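Long-range contacts in DynE8 (Micromonospora chersina, PDB 4AMM), which is an iterative enediyne polyketide synthase of dynemicin biosynthesis, represented here by its acyltransferase domain, which probably loads the acyl units from which the polyketide chain is built: residues P1-L5 and R32-T36; A172-S176 and V331-L337. All coordinates share one frame; numbering follows the deposited sequence.

Contact 1 (P1-L5 and R32-T36); sequences PDHEL and RPELT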
ATOM      1  N   PRO A   1      12.189 -18.689  -5.645  1.00 39.45           N
ATOM      2  CA  PRO A   1      11.759 -17.680  -4.646  1.00 38.25           C
ATOM      3  C   PRO A   1      11.854 -18.219  -3.189  1.00 37.28           C
ATOM      4  O   PRO A   1      11.766 -19.438  -2.989  1.00 38.35           O
ATOM      5  CB  PRO A   1      10.302 -17.362  -5.049  1.00 38.60           C
ATOM      6  CG  PRO A   1       9.864 -18.480  -5.928  1.00 39.53           C
ATOM      7  CD  PRO A   1      11.092 -19.118  -6.536  1.00 40.63           C
ATOM      8  N   ASP A   2      12.057 -17.320  -2.201  1.00 35.62           N
ATOM      9  CA  ASP A   2      12.098 -17.670  -0.765  1.00 33.65           C
ATOM     10  C   ASP A   2      10.733 -17.964  -0.117  1.00 30.85           C
ATOM     11  O   ASP A   2      10.649 -18.561   0.948  1.00 30.66           O
ATOM     12  CB  ASP A   2      12.871 -16.615   0.059  1.00 34.82           C
ATOM     13  CG  ASP A   2      12.271 -15.181  -0.037  1.00 39.18           C
ATOM     14  OD1 ASP A   2      11.367 -14.922  -0.878  1.00 44.11           O
ATOM     15  OD2 ASP A   2      12.741 -14.298   0.734  1.00 43.16           O
ATOM     16  N   HIS A   3       9.647 -17.556  -0.782  1.00 28.75           N
ATOM     17  CA  HIS A   3       8.340 -17.994  -0.348  1.00 25.73           C
ATOM     18  C   HIS A   3       7.719 -18.616  -1.585  1.00 23.31           C
ATOM     19  O   HIS A   3       7.942 -18.158  -2.741  1.00 25.63           O
ATOM     20  CB  HIS A   3       7.415 -16.857   0.117  1.00 25.74           C
ATOM     21  CG  HIS A   3       7.736 -16.323   1.471  1.00 30.29           C
ATOM     22  ND1 HIS A   3       8.905 -15.644   1.722  1.00 29.87           N
ATOM     23  CD2 HIS A   3       7.072 -16.394   2.639  1.00 31.46           C
ATOM     24  CE1 HIS A   3       8.956 -15.330   3.002  1.00 32.10           C
ATOM     25  NE2 HIS A   3       7.846 -15.752   3.578  1.00 35.80           N
ATOM     26  N   GLU A   4       6.981 -19.663  -1.331  1.00 18.70           N
ATOM     27  CA  GLU A   4       6.215 -20.345  -2.348  1.00 17.34           C
ATOM     28  C   GLU A   4       4.758 -19.957  -2.174  1.00 15.94           C
ATOM     29  O   GLU A   4       4.286 -19.684  -1.056  1.00 16.46           O
ATOM     30  CB  GLU A   4       6.409 -21.852  -2.207  1.00 19.28           C
ATOM     31  CG  GLU A   4       5.824 -22.561  -3.410  1.00 20.37           C
ATOM     32  CD  GLU A   4       6.478 -22.007  -4.717  1.00 28.24           C
ATOM     33  OE1 GLU A   4       7.619 -22.402  -5.065  1.00 27.24           O
ATOM     34  OE2 GLU A   4       5.871 -21.076  -5.313  1.00 24.69           O
ATOM     35  N   LEU A   5       3.985 -19.984  -3.269  1.00 14.54           N
ATOM     36  CA  LEU A   5       2.560 -19.728  -3.250  1.00 13.70           C
ATOM     37  C   LEU A   5       1.796 -20.988  -3.453  1.00 13.63           C
ATOM     38  O   LEU A   5       1.982 -21.657  -4.497  1.00 14.89           O
ATOM     39  CB  LEU A   5       2.245 -18.779  -4.432  1.00 14.10           C
ATOM     40  CG  LEU A   5       0.745 -18.526  -4.683  1.00 14.33           C
ATOM     41  CD1 LEU A   5       0.055 -17.867  -3.467  1.00 14.72           C
ATOM     42  CD2 LEU A   5       0.657 -17.608  -5.945  1.00 15.63           C
ATOM     43  N   ARG A  32      11.974 -28.958  -0.545  1.00 31.22           N
ATOM     44  CA  ARG A  32      11.656 -27.704  -1.153  1.00 31.76           C
ATOM     45  C   ARG A  32      11.386 -27.901  -2.650  1.00 30.28           C
ATOM     46  O   ARG A  32      10.367 -27.402  -3.112  1.00 28.28           O
ATOM     47  CB  ARG A  32      12.731 -26.657  -0.876  1.00 33.58           C
ATOM     48  CG  ARG A  32      12.426 -25.299  -1.483  1.00 38.28           C
ATOM     49  CD  ARG A  32      11.358 -24.465  -0.652  1.00 43.52           C
ATOM     50  NE  ARG A  32      11.079 -23.175  -1.317  1.00 45.85           N
ATOM     51  CZ  ARG A  32      10.322 -23.029  -2.404  1.00 47.06           C
ATOM     52  NH1 ARG A  32       9.728 -24.087  -2.956  1.00 47.82           N
ATOM     53  NH2 ARG A  32      10.154 -21.829  -2.948  1.00 46.00           N
ATOM     54  N   PRO A  33      12.253 -28.616  -3.404  1.00 29.09           N
ATOM     55  CA  PRO A  33      11.902 -28.861  -4.820  1.00 27.31           C
ATOM     56  C   PRO A  33      10.587 -29.620  -4.999  1.00 25.52           C
ATOM     57  O   PRO A  33       9.814 -29.309  -5.954  1.00 25.67           O
ATOM     58  CB  PRO A  33      13.091 -29.671  -5.354  1.00 28.57           C
ATOM     59  CG  PRO A  33      14.230 -29.296  -4.438  1.00 30.13           C
ATOM     60  CD  PRO A  33      13.629 -29.101  -3.117  1.00 28.67           C
ATOM     61  N   GLU A  34      10.276 -30.555  -4.117  1.00 23.48           N
ATOM     62  CA  GLU A  34       8.985 -31.281  -4.175  1.00 22.42           C
ATOM     63  C   GLU A  34       7.809 -30.343  -3.872  1.00 22.12           C
ATOM     64  O   GLU A  34       6.733 -30.448  -4.503  1.00 20.70           O
ATOM     65  CB  GLU A  34       8.987 -32.466  -3.180  1.00 23.00           C
ATOM     66  CG  GLU A  34       9.638 -33.679  -3.718  1.00 27.26           C
ATOM     67  CD  GLU A  34      10.071 -34.611  -2.600  1.00 36.13           C
ATOM     68  OE1 GLU A  34      10.426 -34.088  -1.522  1.00 39.41           O
ATOM     69  OE2 GLU A  34      10.057 -35.855  -2.825  1.00 40.64           O
ATOM     70  N   LEU A  35       7.971 -29.422  -2.936  1.00 21.05           N
ATOM     71  CA  LEU A  35       6.928 -28.459  -2.591  1.00 19.28           C
ATOM     72  C   LEU A  35       6.711 -27.561  -3.800  1.00 19.34           C
ATOM     73  O   LEU A  35       5.549 -27.245  -4.096  1.00 17.84           O
ATOM     74  CB  LEU A  35       7.334 -27.636  -1.352  1.00 20.64           C
ATOM     75  CG  LEU A  35       6.545 -26.374  -1.042  1.00 20.20           C
ATOM     76  CD1 LEU A  35       5.214 -26.821  -0.631  1.00 21.35           C
ATOM     77  CD2 LEU A  35       7.215 -25.466   0.018  1.00 20.12           C
ATOM     78  N   THR A  36       7.753 -27.094  -4.457  1.00 18.33           N
ATOM     79  CA  THR A  36       7.538 -26.285  -5.696  1.00 19.46           C
ATOM     80  C   THR A  36       6.773 -27.058  -6.729  1.00 19.15           C
ATOM     81  O   THR A  36       5.865 -26.485  -7.356  1.00 19.10           O
ATOM     82  CB  THR A  36       8.889 -25.795  -6.224  1.00 21.65           C
ATOM     83  OG1 THR A  36       9.429 -24.915  -5.264  1.00 26.35           O
ATOM     84  CG2 THR A  36       8.736 -25.055  -7.500  1.00 21.20           C
TER

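Contact 2 (A172-S176 and V331-L337); sequences ALGHS and VRFREAL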
ATOM      1  N   ALA A 172      -9.045   2.163  -6.291  1.00 12.83           N
ATOM      2  CA  ALA A 172      -7.639   2.357  -5.818  1.00 12.54           C
ATOM      3  C   ALA A 172      -7.592   3.690  -5.139  1.00 13.77           C
ATOM      4  O   ALA A 172      -8.331   4.597  -5.382  1.00 14.25           O
ATOM      5  CB  ALA A 172      -6.684   2.340  -6.957  1.00 14.10           C
ATOM      6  N   LEU A 173      -6.551   3.815  -4.308  1.00 12.55           N
ATOM      7  CA  LEU A 173      -6.115   5.148  -3.832  1.00 13.41           C
ATOM      8  C   LEU A 173      -4.609   5.177  -3.827  1.00 12.95           C
ATOM      9  O   LEU A 173      -3.938   4.131  -3.729  1.00 14.12           O
ATOM     10  CB  LEU A 173      -6.641   5.434  -2.424  1.00 17.08           C
ATOM     11  CG  LEU A 173      -6.112   4.669  -1.273  1.00 14.65           C
ATOM     12  CD1 LEU A 173      -4.682   5.222  -0.798  1.00 16.37           C
ATOM     13  CD2 LEU A 173      -7.127   4.727  -0.086  1.00 16.71           C
ATOM     14  N   GLY A 174      -4.077   6.386  -3.937  1.00 11.34           N
ATOM     15  CA  GLY A 174      -2.619   6.601  -3.867  1.00 11.45           C
ATOM     16  C   GLY A 174      -2.309   7.681  -2.849  1.00 11.59           C
ATOM     17  O   GLY A 174      -2.998   8.699  -2.783  1.00 13.68           O
ATOM     18  N   HIS A 175      -1.269   7.425  -2.038  1.00 11.83           N
ATOM     19  CA  HIS A 175      -0.800   8.388  -0.993  1.00 11.65           C
ATOM     20  C   HIS A 175       0.213   9.336  -1.600  1.00 11.67           C
ATOM     21  O   HIS A 175       1.313   8.948  -1.946  1.00 12.31           O
ATOM     22  CB  HIS A 175      -0.150   7.544   0.110  1.00 12.15           C
ATOM     23  CG  HIS A 175      -0.015   8.241   1.439  1.00 11.24           C
ATOM     24  ND1 HIS A 175       0.963   9.218   1.653  1.00 14.46           N
ATOM     25  CD2 HIS A 175      -0.648   8.041   2.632  1.00 11.91           C
ATOM     26  CE1 HIS A 175       0.882   9.585   2.927  1.00 13.91           C
ATOM     27  NE2 HIS A 175      -0.082   8.908   3.538  1.00 12.55           N
ATOM     28  N   SER A 176      -0.196  10.614  -1.692  1.00 12.96           N
ATOM     29  CA  SER A 176       0.732  11.671  -2.210  1.00 12.71           C
ATOM     30  C   SER A 176       1.246  11.208  -3.599  1.00 12.89           C
ATOM     31  O   SER A 176       0.416  11.124  -4.568  1.00 13.04           O
ATOM     32  CB  SER A 176       1.826  11.976  -1.203  1.00 13.67           C
ATOM     33  OG  SER A 176       2.514  13.116  -1.779  1.00 15.62           O
ATOM     34  N   VAL A 331      -2.480  15.483   2.725  1.00  9.94           N
ATOM     35  CA  VAL A 331      -2.764  14.136   2.194  1.00  9.75           C
ATOM     36  C   VAL A 331      -3.889  13.563   3.005  1.00 11.24           C
ATOM     37  O   VAL A 331      -3.821  13.308   4.236  1.00 10.60           O
ATOM     38  CB  VAL A 331      -1.544  13.197   2.335  1.00 10.05           C
ATOM     39  CG1 VAL A 331      -1.903  11.753   1.815  1.00 11.43           C
ATOM     40  CG2 VAL A 331      -0.347  13.741   1.618  1.00 11.15           C
ATOM     41  N   ARG A 332      -5.028  13.350   2.338  1.00 10.83           N
ATOM     42  CA  ARG A 332      -6.268  12.879   2.997  1.00 11.60           C
ATOM     43  C   ARG A 332      -6.391  11.417   2.944  1.00 10.74           C
ATOM     44  O   ARG A 332      -7.349  10.830   2.340  1.00 11.70           O
ATOM     45  CB  ARG A 332      -7.462  13.581   2.274  1.00 12.04           C
ATOM     46  CG  ARG A 332      -7.337  15.134   2.436  1.00 12.84           C
ATOM     47  CD  ARG A 332      -8.657  15.826   1.961  1.00 14.40           C
ATOM     48  NE  ARG A 332      -8.558  17.244   2.321  1.00 15.00           N
ATOM     49  CZ  ARG A 332      -8.615  17.702   3.573  1.00 15.67           C
ATOM     50  NH1 ARG A 332      -8.928  16.918   4.572  1.00 16.92           N
ATOM     51  NH2 ARG A 332      -8.403  18.980   3.820  1.00 18.30           N
ATOM     52  N   PHE A 333      -5.440  10.695   3.552  1.00 10.96           N
ATOM     53  CA  PHE A 333      -5.476   9.230   3.452  1.00 10.55           C
ATOM     54  C   PHE A 333      -6.565   8.680   4.341  1.00 11.67           C
ATOM     55  O   PHE A 333      -7.236   7.749   3.834  1.00 10.54           O
ATOM     56  CB  PHE A 333      -4.131   8.708   4.003  1.00 10.57           C
ATOM     57  CG  PHE A 333      -4.090   7.197   4.042  1.00  9.32           C
ATOM     58  CD1 PHE A 333      -3.929   6.445   2.867  1.00 11.93           C
ATOM     59  CD2 PHE A 333      -4.172   6.512   5.240  1.00 11.32           C
ATOM     60  CE1 PHE A 333      -3.843   5.006   2.932  1.00 12.60           C
ATOM     61  CE2 PHE A 333      -4.147   5.096   5.309  1.00 12.83           C
ATOM     62  CZ  PHE A 333      -3.971   4.357   4.149  1.00 12.66           C
ATOM     63  N   ARG A 334      -6.839   9.184   5.507  1.00 10.45           N
ATOM     64  CA  ARG A 334      -7.922   8.643   6.322  1.00 11.53           C
ATOM     65  C   ARG A 334      -9.225   8.729   5.562  1.00 10.62           C
ATOM     66  O   ARG A 334     -10.017   7.706   5.507  1.00 13.11           O
ATOM     67  CB  ARG A 334      -8.013   9.482   7.607  1.00 11.69           C
ATOM     68  CG  ARG A 334      -9.215   9.064   8.516  1.00 15.31           C
ATOM     69  CD  ARG A 334      -9.260  10.010   9.747  1.00 17.06           C
ATOM     70  NE  ARG A 334      -9.434  11.365   9.334  1.00 17.77           N
ATOM     71  CZ  ARG A 334     -10.582  11.948   8.990  1.00 19.55           C
ATOM     72  NH1 ARG A 334     -11.746  11.258   9.141  1.00 25.16           N
ATOM     73  NH2 ARG A 334     -10.655  13.214   8.602  1.00 24.18           N
ATOM     74  N   GLU A 335      -9.508   9.861   4.911  1.00 12.01           N
ATOM     75  CA  GLU A 335     -10.801  10.016   4.230  1.00 11.67           C
ATOM     76  C   GLU A 335     -10.828   9.148   3.014  1.00 10.79           C
ATOM     77  O   GLU A 335     -11.894   8.438   2.739  1.00 13.30           O
ATOM     78  CB  GLU A 335     -11.068  11.473   3.851  1.00 14.38           C
ATOM     79  CG  GLU A 335     -11.404  12.321   5.064  1.00 15.88           C
ATOM     80  CD  GLU A 335     -11.136  13.832   4.793  1.00 21.10           C
ATOM     81  OE1 GLU A 335      -9.972  14.278   4.576  1.00 18.15           O
ATOM     82  OE2 GLU A 335     -12.118  14.588   4.874  1.00 24.63           O
ATOM     83  N   ALA A 336      -9.815   9.062   2.192  1.00 11.75           N
ATOM     84  CA  ALA A 336      -9.813   8.276   1.001  1.00 11.40           C
ATOM     85  C   ALA A 336      -9.959   6.793   1.360  1.00 13.87           C
ATOM     86  O   ALA A 336     -10.688   6.059   0.703  1.00 12.85           O
ATOM     87  CB  ALA A 336      -8.533   8.525   0.130  1.00 13.04           C
ATOM     88  N   LEU A 337      -9.289   6.316   2.406  1.00 12.81           N
ATOM     89  CA  LEU A 337      -9.350   4.938   2.783  1.00 12.50           C
ATOM     90  C   LEU A 337     -10.751   4.609   3.250  1.00 13.26           C
ATOM     91  O   LEU A 337     -11.248   3.502   2.925  1.00 12.86           O
ATOM     92  CB  LEU A 337      -8.297   4.631   3.892  1.00 12.04           C
ATOM     93  CG  LEU A 337      -8.247   3.209   4.391  1.00 12.38           C
ATOM     94  CD1 LEU A 337      -7.767   2.262   3.339  1.00 15.61           C
ATOM     95  CD2 LEU A 337      -7.353   3.154   5.702  1.00 14.08           C
TER

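Contact 1 (P1-L5 and R32-T36)
The backbones approach most closely where Glu4, at the start of strand 4-10, lies 6.9 Å from Thr36 between CA atoms, one turn into helix 32-45. Glu4 CB is directed at the helix. CG lies opposite the backbone N (chi1 -170°) and the chain then folds at chi2, bringing OE1 round to the polar ends of Arg32 and Thr36. The hydroxyl OG1 of Thr36 donates to Glu4 OE1 over 3.1 Å, reaching it on the anti side and somewhat out of the carboxylate plane. Arg32 adds a salt bridge to the same oxygen, but a long one: NH2 is 3.4 Å from Glu4 OE1, and both it and NH1 make only weak hydrogen bonds there. The two groups stand nearly perpendicular (86°), and both nitrogens address OE1 rather than pairing with the two carboxylate oxygens. The contact joins the first edge strand of the four-stranded antiparallel sheet to the second helix of a β-α-α-β unit, consistent with the linker subdomain between ketosynthase and acyltransferase in related synthases. A firmer bond from Arg32 goes to the backbone: NH2 lies 2.9 Å from Pro1 O, near the guanidinium edge, and ties down the first residue of this construct. Glu4 CB covers one face of that guanidinium, 3.8 Å from Arg32 NH2. The other carboxylate oxygen, Glu4 OE2, accepts from Leu5 N at 3.0 Å and forms a salt bridge with Arg401, so two arginines share this buried acid. Leu35 CD2 rests 4.3 Å from Glu4 CB.

Contact 2 (A172-S176 and V331-L337)
Leu173 and Phe333 meet where strand 172-174 runs almost antiparallel to helix 333-337, the axes 9.3 Å apart at closest. Within the acyltransferase domain, the contact links the parallel-sheet strand leading into the presumed nucleophile elbow to strand 331-332, at the edge of the mixed sheet, and the helix after it. Leu173 CG stands between N and C of its own backbone (chi1 69°), and this spreads its two methyls over the helix. CD1 meets the edge of the Phe333 ring, 3.8 Å from CE1, while Leu173 CD2 presses against the helix backbone, 3.6 Å from Leu337 CA, with Ala336 CB close by. The next tight point is His175. Val331 CG1 sits over the middle of its imidazole, 3.7 Å from the ring centroid and 9° off the normal, a clear CH-pi contact. Phe333 CD1 comes to the edge of the same imidazole, 3.7 Å from His175 CD2; the two rings meet obliquely, their planes 49° apart. Outside the pair, His175 NE2 bonds to Asn240, and Leu354 and Leu357 of helix 353-360 also touch the ring. Replacing His175 with an alanine would probably leave Val331 CG1 without its ring face and Asn240 without this polar mate, opening a gap beside Phe333. Packing slackens toward Ser176, whose CB is 4.0 Å from Val331 CG2, and on the partly exposed flank Arg332 and Glu335 pair through a salt bridge. Ser176 lies in a GxSxG sequence, and its OG bonds to Arg201 and to His278, consistent with the Ser-His pair of acyltransferases. With no hydrogen bond between the segments, carbon contacts alone join them, and the polar groups of His175 and Ser176 are bonded to residues outside them.

How the contacts relate
Contact 1 and contact 2 are separate events along the chain, the first closing before the second opens. Their centres are 35 Å apart, and the nearest atoms about 21 Å, so neither touches the other. Contact 2 lies about 10 Å from the centre of the chain and includes Ser176, the presumed nucleophile, whereas contact 1 lies about 25 Å from that centre, where both chain ends meet, well away from this site. They differ in chemistry too: 1-5 with 32-36 relies on charge and hydrogen bonds, and 172-176 with 331-337 on carbon contacts. Contact 1 sets helix 32-45 against the edge of the four-stranded antiparallel sheet; contact 2 joins the parallel sheet to the end of the mixed sheet and the helix that follows it.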